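Local coordinates for fatty acid-binding protein homolog 8 (Caenorhabditis elegans, PDB 6C1Z), which carries unsaturated fatty acids such as oleic acid from the lysosome to the nucleus, where it promotes the transcription of longevity genes, at residues V3-F8 and V88-G93; N92-S97 and V110-L115; K119-Y124 and R132-K137. All blocks are in the same frame, centred on the assembly; numbering follows the deposited sequence.

Contact 1 of 3, residues V3-F8 and V88-G93; sequences VSMKEF and VTFENG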
loop_
_atom_site.group_PDB
_atom_site.type_symbol
_atom_site.label_atom_id
_atom_site.label_comp_id
_atom_site.label_asym_id
_atom_site.label_seq_id
_atom_site.Cartn_x
_atom_site.Cartn_y
_atom_site.Cartn_z
ATOM N N VAL A 3 -0.540 3.946 -18.890
ATOM C CA VAL A 3 0.595 3.357 -18.184
ATOM C C VAL A 3 0.399 1.851 -18.095
ATOM O O VAL A 3 -0.694 1.379 -17.764
ATOM C CB VAL A 3 0.719 3.976 -16.778
ATOM C CG1 VAL A 3 1.835 3.304 -15.951
ATOM C CG2 VAL A 3 0.948 5.469 -16.853
ATOM N N SER A 4 1.434 1.097 -18.454
ATOM C CA SER A 4 1.389 -0.360 -18.387
ATOM C C SER A 4 1.865 -0.868 -17.038
ATOM O O SER A 4 2.672 -0.234 -16.357
ATOM C CB SER A 4 2.260 -0.986 -19.471
ATOM O OG SER A 4 3.613 -0.637 -19.297
ATOM N N MET A 5 1.369 -2.055 -16.686
ATOM C CA MET A 5 1.731 -2.670 -15.412
ATOM C C MET A 5 3.238 -2.817 -15.272
ATOM O O MET A 5 3.790 -2.599 -14.186
ATOM C CB MET A 5 1.055 -4.040 -15.304
ATOM C CG MET A 5 -0.468 -4.001 -15.448
ATOM S SD MET A 5 -1.257 -5.594 -15.145
ATOM C CE MET A 5 -1.303 -5.307 -13.476
ATOM N N LYS A 6 3.930 -3.168 -16.357
ATOM C CA LYS A 6 5.366 -3.410 -16.269
ATOM C C LYS A 6 6.155 -2.179 -15.820
ATOM O O LYS A 6 7.251 -2.333 -15.266
ATOM C CB LYS A 6 5.898 -3.923 -17.608
ATOM C CG LYS A 6 5.834 -2.904 -18.736
ATOM C CD LYS A 6 6.574 -3.377 -19.980
ATOM C CE LYS A 6 6.567 -2.300 -21.058
ATOM N NZ LYS A 6 7.508 -2.597 -22.181
ATOM N N GLU A 7 5.641 -0.961 -16.043
ATOM C CA GLU A 7 6.348 0.248 -15.639
ATOM C C GLU A 7 6.458 0.393 -14.132
ATOM O O GLU A 7 7.273 1.188 -13.652
ATOM C CB GLU A 7 5.649 1.471 -16.246
ATOM C CG GLU A 7 5.609 1.460 -17.766
ATOM C CD GLU A 7 4.826 2.623 -18.355
ATOM O OE1 GLU A 7 5.129 3.790 -18.026
ATOM O OE2 GLU A 7 3.899 2.352 -19.138
ATOM N N PHE A 8 5.661 -0.362 -13.377
ATOM C CA PHE A 8 5.732 -0.299 -11.931
ATOM C C PHE A 8 6.857 -1.152 -11.373
ATOM O O PHE A 8 7.207 -0.992 -10.186
ATOM C CB PHE A 8 4.412 -0.797 -11.336
ATOM C CG PHE A 8 3.251 0.151 -11.506
ATOM C CD1 PHE A 8 2.544 0.212 -12.716
ATOM C CD2 PHE A 8 2.867 0.980 -10.487
ATOM C CE1 PHE A 8 1.467 1.068 -12.858
ATOM C CE2 PHE A 8 1.780 1.836 -10.622
ATOM C CZ PHE A 8 1.084 1.889 -11.838
ATOM N N VAL A 88 -7.293 -6.621 -5.403
ATOM C CA VAL A 88 -6.485 -5.659 -6.161
ATOM C C VAL A 88 -6.874 -5.752 -7.623
ATOM O O VAL A 88 -6.941 -6.849 -8.180
ATOM C CB VAL A 88 -4.977 -5.908 -5.995
ATOM C CG1 VAL A 88 -4.183 -4.730 -6.598
ATOM C CG2 VAL A 88 -4.599 -6.115 -4.515
ATOM N N THR A 89 -7.155 -4.607 -8.235
ATOM C CA THR A 89 -7.427 -4.516 -9.658
ATOM C C THR A 89 -6.441 -3.536 -10.293
ATOM O O THR A 89 -5.712 -2.820 -9.612
ATOM C CB THR A 89 -8.865 -4.061 -9.879
ATOM O OG1 THR A 89 -9.060 -2.864 -9.121
ATOM C CG2 THR A 89 -9.865 -5.141 -9.436
ATOM N N PHE A 90 -6.369 -3.599 -11.614
ATOM C CA PHE A 90 -5.561 -2.666 -12.391
ATOM C C PHE A 90 -6.511 -1.969 -13.346
ATOM O O PHE A 90 -7.063 -2.601 -14.254
ATOM C CB PHE A 90 -4.417 -3.348 -13.133
ATOM C CG PHE A 90 -3.430 -2.371 -13.725
ATOM C CD1 PHE A 90 -2.501 -1.773 -12.916
ATOM C CD2 PHE A 90 -3.463 -2.027 -15.069
ATOM C CE1 PHE A 90 -1.620 -0.853 -13.447
ATOM C CE2 PHE A 90 -2.557 -1.126 -15.584
ATOM C CZ PHE A 90 -1.657 -0.549 -14.792
ATOM N N GLU A 91 -6.733 -0.676 -13.105
ATOM C CA GLU A 91 -7.786 0.096 -13.745
ATOM C C GLU A 91 -7.198 1.422 -14.188
ATOM O O GLU A 91 -6.660 2.163 -13.360
ATOM C CB GLU A 91 -8.902 0.392 -12.731
ATOM C CG GLU A 91 -9.590 -0.830 -12.127
ATOM C CD GLU A 91 -10.716 -0.467 -11.162
ATOM O OE1 GLU A 91 -11.359 0.593 -11.355
ATOM O OE2 GLU A 91 -10.959 -1.245 -10.208
ATOM N N ASN A 92 -7.335 1.747 -15.474
ATOM C CA ASN A 92 -6.907 3.047 -15.960
ATOM C C ASN A 92 -5.479 3.374 -15.523
ATOM O O ASN A 92 -5.166 4.496 -15.121
ATOM C CB ASN A 92 -7.895 4.134 -15.536
ATOM C CG ASN A 92 -9.278 3.899 -16.097
ATOM O OD1 ASN A 92 -9.431 3.672 -17.297
ATOM N ND2 ASN A 92 -10.294 3.924 -15.233
ATOM N N GLY A 93 -4.600 2.375 -15.622
ATOM C CA GLY A 93 -3.191 2.592 -15.370
ATOM C C GLY A 93 -2.772 2.524 -13.918
ATOM O O GLY A 93 -1.614 2.846 -13.624
#
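M5 lays its side chain across one face of the F90 ring. CG sits almost over the centre, 3.5 Å from the ring centroid, as a CH-pi contact, and SD follows over the same face as a Met-aromatic contact. The bend at chi3 (86°) turns the methyl back onto the root of the ring, with M5 CE 3.6 Å from F90 CG. F8 and F90 meet obliquely, F8 CE1 3.7 Å from F90 CE1, their planes at 86°.

Backbone oxygens meet ring edges as well. V3 O lies in the plane of the F90 ring, 3.7 Å from F90 CZ, and G93 O approaches the F8 edge at 3.4 Å from F8 CZ. On the far side of the N-terminal turn, E7 OE2 takes two bonds, from S4 N (2.8 Å) and from S4 OG.

F95 of strand 94-101 packs edge-to-face with both F8 and F90, continuing the aromatic cluster. Because no hydrogen bond joins the two segments, attachment of the N-terminal turn to the end of strand 83-91 rests on shape fit and weakly polar ring contacts, while the S4-E7 bonds fix the turn from within.

Contact 2 of 3, residues N92-S97 and V110-L115; sequences NGKFIS and VFTTWL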
loop_
_atom_site.group_PDB
_atom_site.type_symbol
_atom_site.label_atom_id
_atom_site.label_comp_id
_atom_site.label_asym_id
_atom_site.label_seq_id
_atom_site.Cartn_x
_atom_site.Cartn_y
_atom_site.Cartn_z
ATOM N N ASN A 92 -7.335 1.747 -15.474
ATOM C CA ASN A 92 -6.907 3.047 -15.960
ATOM C C ASN A 92 -5.479 3.374 -15.523
ATOM O O ASN A 92 -5.166 4.496 -15.121
ATOM C CB ASN A 92 -7.895 4.134 -15.536
ATOM C CG ASN A 92 -9.278 3.899 -16.097
ATOM O OD1 ASN A 92 -9.431 3.672 -17.297
ATOM N ND2 ASN A 92 -10.294 3.924 -15.233
ATOM N N GLY A 93 -4.600 2.375 -15.622
ATOM C CA GLY A 93 -3.191 2.592 -15.370
ATOM C C GLY A 93 -2.772 2.524 -13.918
ATOM O O GLY A 93 -1.614 2.846 -13.624
ATOM N N LYS A 94 -3.682 2.198 -13.008
ATOM C CA LYS A 94 -3.413 2.270 -11.579
ATOM C C LYS A 94 -3.737 0.948 -10.912
ATOM O O LYS A 94 -4.693 0.273 -11.281
ATOM C CB LYS A 94 -4.270 3.340 -10.898
ATOM C CG LYS A 94 -4.280 4.678 -11.600
ATOM C CD LYS A 94 -4.942 5.731 -10.728
ATOM C CE LYS A 94 -4.778 7.132 -11.319
ATOM N NZ LYS A 94 -5.403 7.244 -12.665
ATOM N N PHE A 95 -2.917 0.564 -9.924
ATOM C CA PHE A 95 -3.277 -0.532 -9.026
ATOM C C PHE A 95 -4.189 -0.011 -7.921
ATOM O O PHE A 95 -3.866 0.976 -7.260
ATOM C CB PHE A 95 -2.053 -1.170 -8.364
ATOM C CG PHE A 95 -1.223 -2.041 -9.260
ATOM C CD1 PHE A 95 -0.162 -1.511 -9.968
ATOM C CD2 PHE A 95 -1.458 -3.407 -9.331
ATOM C CE1 PHE A 95 0.621 -2.305 -10.765
ATOM C CE2 PHE A 95 -0.679 -4.220 -10.115
ATOM C CZ PHE A 95 0.380 -3.675 -10.839
ATOM N N ILE A 96 -5.345 -0.636 -7.752
ATOM C CA ILE A 96 -6.317 -0.240 -6.741
ATOM C C ILE A 96 -6.571 -1.448 -5.862
ATOM O O ILE A 96 -6.994 -2.503 -6.357
ATOM C CB ILE A 96 -7.627 0.229 -7.367
ATOM C CG1 ILE A 96 -7.355 1.357 -8.359
ATOM C CG2 ILE A 96 -8.583 0.663 -6.273
ATOM C CD1 ILE A 96 -8.586 1.805 -9.120
ATOM N N SER A 97 -6.292 -1.312 -4.567
ATOM C CA SER A 97 -6.571 -2.364 -3.593
ATOM C C SER A 97 -7.703 -1.952 -2.655
ATOM O O SER A 97 -7.637 -0.909 -1.991
ATOM C CB SER A 97 -5.319 -2.678 -2.793
ATOM O OG SER A 97 -5.653 -3.696 -1.851
ATOM N N VAL A 110 -8.793 1.855 1.068
ATOM C CA VAL A 110 -8.535 1.762 -0.370
ATOM C C VAL A 110 -7.146 2.304 -0.627
ATOM O O VAL A 110 -6.839 3.431 -0.224
ATOM C CB VAL A 110 -9.565 2.540 -1.209
ATOM C CG1 VAL A 110 -9.244 2.408 -2.692
ATOM C CG2 VAL A 110 -10.942 2.011 -0.932
ATOM N N PHE A 111 -6.311 1.508 -1.296
ATOM C CA PHE A 111 -4.959 1.903 -1.656
ATOM C C PHE A 111 -4.879 2.071 -3.166
ATOM O O PHE A 111 -5.347 1.218 -3.917
ATOM C CB PHE A 111 -3.953 0.850 -1.222
ATOM C CG PHE A 111 -4.089 0.434 0.209
ATOM C CD1 PHE A 111 -3.954 1.346 1.240
ATOM C CD2 PHE A 111 -4.378 -0.870 0.527
ATOM C CE1 PHE A 111 -4.079 0.931 2.577
ATOM C CE2 PHE A 111 -4.499 -1.277 1.861
ATOM C CZ PHE A 111 -4.344 -0.377 2.864
ATOM N N THR A 112 -4.322 3.185 -3.619
ATOM C CA THR A 112 -4.168 3.431 -5.044
ATOM C C THR A 112 -2.707 3.698 -5.315
ATOM O O THR A 112 -2.102 4.512 -4.616
ATOM C CB THR A 112 -5.014 4.627 -5.471
ATOM O OG1 THR A 112 -6.370 4.419 -5.054
ATOM C CG2 THR A 112 -4.968 4.787 -6.991
ATOM N N THR A 113 -2.143 3.005 -6.313
ATOM C CA THR A 113 -0.743 3.160 -6.683
ATOM C C THR A 113 -0.695 3.501 -8.159
ATOM O O THR A 113 -1.269 2.802 -8.986
ATOM C CB THR A 113 0.046 1.887 -6.395
ATOM O OG1 THR A 113 -0.091 1.545 -5.008
ATOM C CG2 THR A 113 1.505 2.047 -6.675
ATOM N N TRP A 114 0.017 4.579 -8.485
ATOM C CA TRP A 114 0.049 5.035 -9.867
ATOM C C TRP A 114 1.383 5.714 -10.129
ATOM O O TRP A 114 2.140 6.024 -9.225
ATOM C CB TRP A 114 -1.182 5.885 -10.232
ATOM C CG TRP A 114 -1.189 7.305 -9.749
ATOM C CD1 TRP A 114 -0.903 8.424 -10.494
ATOM C CD2 TRP A 114 -1.532 7.780 -8.440
ATOM N NE1 TRP A 114 -1.019 9.540 -9.717
ATOM C CE2 TRP A 114 -1.454 9.191 -8.472
ATOM C CE3 TRP A 114 -1.929 7.149 -7.249
ATOM C CZ2 TRP A 114 -1.694 9.980 -7.352
ATOM C CZ3 TRP A 114 -2.203 7.932 -6.146
ATOM C CH2 TRP A 114 -2.084 9.346 -6.206
ATOM N N LEU A 115 1.666 5.932 -11.409
ATOM C CA LEU A 115 2.912 6.560 -11.850
ATOM C C LEU A 115 2.648 7.931 -12.450
ATOM O O LEU A 115 1.681 8.127 -13.194
ATOM C CB LEU A 115 3.623 5.690 -12.883
ATOM C CG LEU A 115 4.000 4.266 -12.477
ATOM C CD1 LEU A 115 4.717 3.554 -13.597
ATOM C CD2 LEU A 115 4.857 4.282 -11.231
HETATM O O HOH W 1 -0.210 5.083 -13.494
HETATM O O HOH W 2 -2.408 0.157 -4.696
#
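F95 and T113 face each other as an antiparallel hydrogen-bonded pair, and S97 and F111 form the next such pair along the two strands. The S97-F111 end is the more regular: S97 N to F111 O and F111 N to S97 O are both 2.8 Å and nearly straight. At the other pair one of the two bonds is bent, F95 N reaching T113 O at 2.9 Å with an N-H...O angle of 140°, whereas the return bond from T113 N to F95 O is short and nearly straight. One step further, water 1 takes the place of a direct backbone bond, donating to G93 O and accepting from L115 N at 2.9 Å.

The more deeply buried face carries F95, S97, F111 and T113, of which F95, S97 and T113 are buried. S97 CB meets the edge of the F111 ring, 3.9 Å from F111 CD2, close to the plane of that ring. T113 OG1 and F95 O share water 2, which donates to F95 O, and OG1 is also bonded to Q122 NE2; these polar groups among aromatic residues thus have partners.

The face of K94, I96, V110, T112 and W114 is only partly buried, yet K94 and W114 pack closely side by side: K94 CG lies 3.6 Å from W114 CB, and CE passes over one face of the indole. A bend at chi4 (61°) leaves K94 NZ 5.5 Å from the centroid of the five-membered ring of W114, at most a weak cation-pi attraction. Farther along, I96 CG2 touches V110 CG1.

This is the hairpin of strands 94-101 and 109-116 in the FABP beta-barrel. Strand 83-91 flanks it beside I96, strand 119-126 pairs with V110, T112 and W114, and F95 also meets W53 and F55 edge-to-face.

Contact 3 of 3, residues K119-Y124 and R132-K137; sequences KLLQTY and RREFVK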
loop_
_atom_site.group_PDB
_atom_site.type_symbol
_atom_site.label_atom_id
_atom_site.label_comp_id
_atom_site.label_asym_id
_atom_site.label_seq_id
_atom_site.Cartn_x
_atom_site.Cartn_y
_atom_site.Cartn_z
ATOM N N LYS A 119 7.782 9.155 -11.216
ATOM C CA LYS A 119 7.647 8.882 -9.795
ATOM C C LYS A 119 6.496 7.922 -9.577
ATOM O O LYS A 119 5.608 7.774 -10.419
ATOM C CB LYS A 119 7.390 10.176 -9.027
ATOM C CG LYS A 119 8.574 11.144 -9.053
ATOM C CD LYS A 119 8.388 12.286 -8.064
ATOM C CE LYS A 119 9.732 12.810 -7.573
ATOM N NZ LYS A 119 9.605 13.863 -6.531
ATOM N N LEU A 120 6.511 7.273 -8.424
ATOM C CA LEU A 120 5.421 6.408 -8.008
ATOM C C LEU A 120 4.685 7.051 -6.838
ATOM O O LEU A 120 5.313 7.500 -5.866
ATOM C CB LEU A 120 5.928 5.020 -7.651
ATOM C CG LEU A 120 4.880 4.001 -7.195
ATOM C CD1 LEU A 120 5.321 2.590 -7.596
ATOM C CD2 LEU A 120 4.683 4.078 -5.702
ATOM N N LEU A 121 3.362 7.145 -6.966
ATOM C CA LEU A 121 2.512 7.801 -5.982
ATOM C C LEU A 121 1.565 6.775 -5.385
ATOM O O LEU A 121 1.163 5.832 -6.059
ATOM C CB LEU A 121 1.720 8.986 -6.589
ATOM C CG LEU A 121 2.473 10.317 -6.719
ATOM C CD1 LEU A 121 3.613 10.210 -7.699
ATOM C CD2 LEU A 121 1.528 11.435 -7.125
ATOM N N GLN A 122 1.270 6.949 -4.113
ATOM C CA GLN A 122 0.253 6.136 -3.471
ATOM C C GLN A 122 -0.690 7.016 -2.670
ATOM O O GLN A 122 -0.295 8.048 -2.127
ATOM C CB GLN A 122 0.828 5.090 -2.538
ATOM C CG GLN A 122 1.715 4.092 -3.214
ATOM C CD GLN A 122 2.073 2.962 -2.300
ATOM O OE1 GLN A 122 2.698 3.159 -1.252
ATOM N NE2 GLN A 122 1.724 1.757 -2.712
ATOM N N THR A 123 -1.950 6.589 -2.580
ATOM C CA THR A 123 -2.841 7.099 -1.559
ATOM C C THR A 123 -3.355 5.931 -0.735
ATOM O O THR A 123 -3.641 4.864 -1.278
ATOM C CB THR A 123 -4.025 7.904 -2.141
ATOM O OG1 THR A 123 -4.705 7.134 -3.143
ATOM C CG2 THR A 123 -3.544 9.215 -2.746
ATOM N N TYR A 124 -3.471 6.155 0.567
ATOM C CA TYR A 124 -4.140 5.230 1.466
ATOM C C TYR A 124 -5.308 5.982 2.072
ATOM O O TYR A 124 -5.126 7.015 2.725
ATOM C CB TYR A 124 -3.223 4.733 2.594
ATOM C CG TYR A 124 -1.792 4.401 2.243
ATOM C CD1 TYR A 124 -1.460 3.857 1.010
ATOM C CD2 TYR A 124 -0.778 4.619 3.162
ATOM C CE1 TYR A 124 -0.152 3.559 0.700
ATOM C CE2 TYR A 124 0.530 4.315 2.853
ATOM C CZ TYR A 124 0.820 3.789 1.620
ATOM O OH TYR A 124 2.142 3.504 1.323
ATOM N N ARG A 132 -1.055 10.547 1.473
ATOM C CA ARG A 132 -0.400 10.628 0.172
ATOM C C ARG A 132 1.086 10.350 0.353
ATOM O O ARG A 132 1.713 10.898 1.256
ATOM C CB ARG A 132 -0.593 12.017 -0.467
ATOM C CG ARG A 132 -2.032 12.459 -0.616
ATOM C CD ARG A 132 -2.163 13.898 -1.131
ATOM N NE ARG A 132 -3.564 14.202 -1.401
ATOM C CZ ARG A 132 -4.224 13.721 -2.443
ATOM N NH1 ARG A 132 -3.599 12.945 -3.318
ATOM N NH2 ARG A 132 -5.504 14.026 -2.616
ATOM N N ARG A 133 1.625 9.485 -0.482
ATOM C CA ARG A 133 3.042 9.163 -0.447
ATOM C C ARG A 133 3.608 9.218 -1.848
ATOM O O ARG A 133 2.911 8.937 -2.826
ATOM C CB ARG A 133 3.304 7.817 0.201
ATOM C CG ARG A 133 3.525 8.025 1.697
ATOM C CD ARG A 133 2.916 6.981 2.544
ATOM N NE ARG A 133 3.882 5.989 2.986
ATOM C CZ ARG A 133 4.705 6.139 4.022
ATOM N NH1 ARG A 133 4.747 7.271 4.691
ATOM N NH2 ARG A 133 5.525 5.162 4.362
ATOM N N GLU A 134 4.868 9.628 -1.942
ATOM C CA GLU A 134 5.577 9.733 -3.203
ATOM C C GLU A 134 6.930 9.039 -3.068
ATOM O O GLU A 134 7.645 9.239 -2.074
ATOM C CB GLU A 134 5.752 11.205 -3.555
ATOM C CG GLU A 134 6.484 11.462 -4.837
ATOM C CD GLU A 134 6.667 12.946 -5.076
ATOM O OE1 GLU A 134 7.192 13.632 -4.174
ATOM O OE2 GLU A 134 6.265 13.427 -6.153
ATOM N N PHE A 135 7.293 8.267 -4.095
ATOM C CA PHE A 135 8.527 7.492 -4.154
ATOM C C PHE A 135 9.278 7.803 -5.439
ATOM O O PHE A 135 8.684 8.151 -6.469
ATOM C CB PHE A 135 8.236 5.981 -4.224
ATOM C CG PHE A 135 7.501 5.408 -3.024
ATOM C CD1 PHE A 135 6.146 5.621 -2.831
ATOM C CD2 PHE A 135 8.176 4.608 -2.101
ATOM C CE1 PHE A 135 5.503 5.082 -1.765
ATOM C CE2 PHE A 135 7.538 4.072 -1.012
ATOM C CZ PHE A 135 6.202 4.301 -0.842
ATOM N N VAL A 136 10.607 7.673 -5.377
ATOM C CA VAL A 136 11.471 7.790 -6.549
ATOM C C VAL A 136 12.139 6.447 -6.818
ATOM O O VAL A 136 12.355 5.634 -5.906
ATOM C CB VAL A 136 12.539 8.889 -6.404
ATOM C CG1 VAL A 136 11.888 10.212 -6.127
ATOM C CG2 VAL A 136 13.558 8.522 -5.322
ATOM N N LYS A 137 12.468 6.209 -8.077
ATOM C CA LYS A 137 13.134 4.970 -8.445
ATOM C C LYS A 137 14.485 4.856 -7.746
ATOM O O LYS A 137 15.279 5.804 -7.748
ATOM C CB LYS A 137 13.314 4.922 -9.960
ATOM C CG LYS A 137 13.374 3.521 -10.545
ATOM C CD LYS A 137 12.050 2.792 -10.366
ATOM C CE LYS A 137 12.052 1.432 -11.034
ATOM N NZ LYS A 137 12.092 1.548 -12.512
#
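K119 and E134 both send out extended chains, K119 with CG beside its backbone N (chi1 -66°) and E134 with CG opposite its own (chi1 179°), and the two cross on one face of the hairpin. They meet in a salt bridge, K119 NZ to E134 OE1 at 3.4 Å, while CE of the lysine lies alongside V136 CG1. R133, by contrast, bends at chi2 and chi3, which carries CD and NE past the Y124 ring.

On the face of L120, Q122, R133 and F135, Y124 OH donates to Q122 OE1 at 2.7 Å from above the amide's carbonyl plane, and accepts a weak bond from R133 NE at 3.5 Å. Q122 OE1 also nears F135 CE1, the amide and ring planes being 81° apart, and L120 CD2 packs on F135 CD1 at 3.6 Å. The polar groups run in series from S17 OG to R133, weakly to Y124, then to Q122 and T113 OG1; F20 adds a cation-pi contact to R133. A sulfate about 5 Å from the R133 side chain is consistent with the buried arginine and tyrosine that hold the fatty-acid carboxylate in many FABPs.

L120 with F135 and Q122 with R133 are pairs with two backbone bonds each. Strand 109-116 borders this hairpin beyond L121 and T123, strand 10-18 beyond R132 and E134; inside the barrel, L120, Q122 and F135 touch L44 of strand 43-49.

Overall arrangement
Contacts 2 and 3 lie in antiparallel hairpins of one barrel wall, joined where strand 109-116 pairs with strand 119-126 through W114 O to L121 N and T112 O to T123 N. Contact 1 lies farther from the centre of the chain and instead places an N-terminal turn against the end of strand 83-91, without a cross-segment hydrogen bond. It runs directly into contact 2, sharing N92 and G93, and M5 packs on F95. Each hairpin has a buried face and a more open one: on the buried side both mix rings with polar groups, contact 3 having the longer polar series, and its outer face carries a salt bridge.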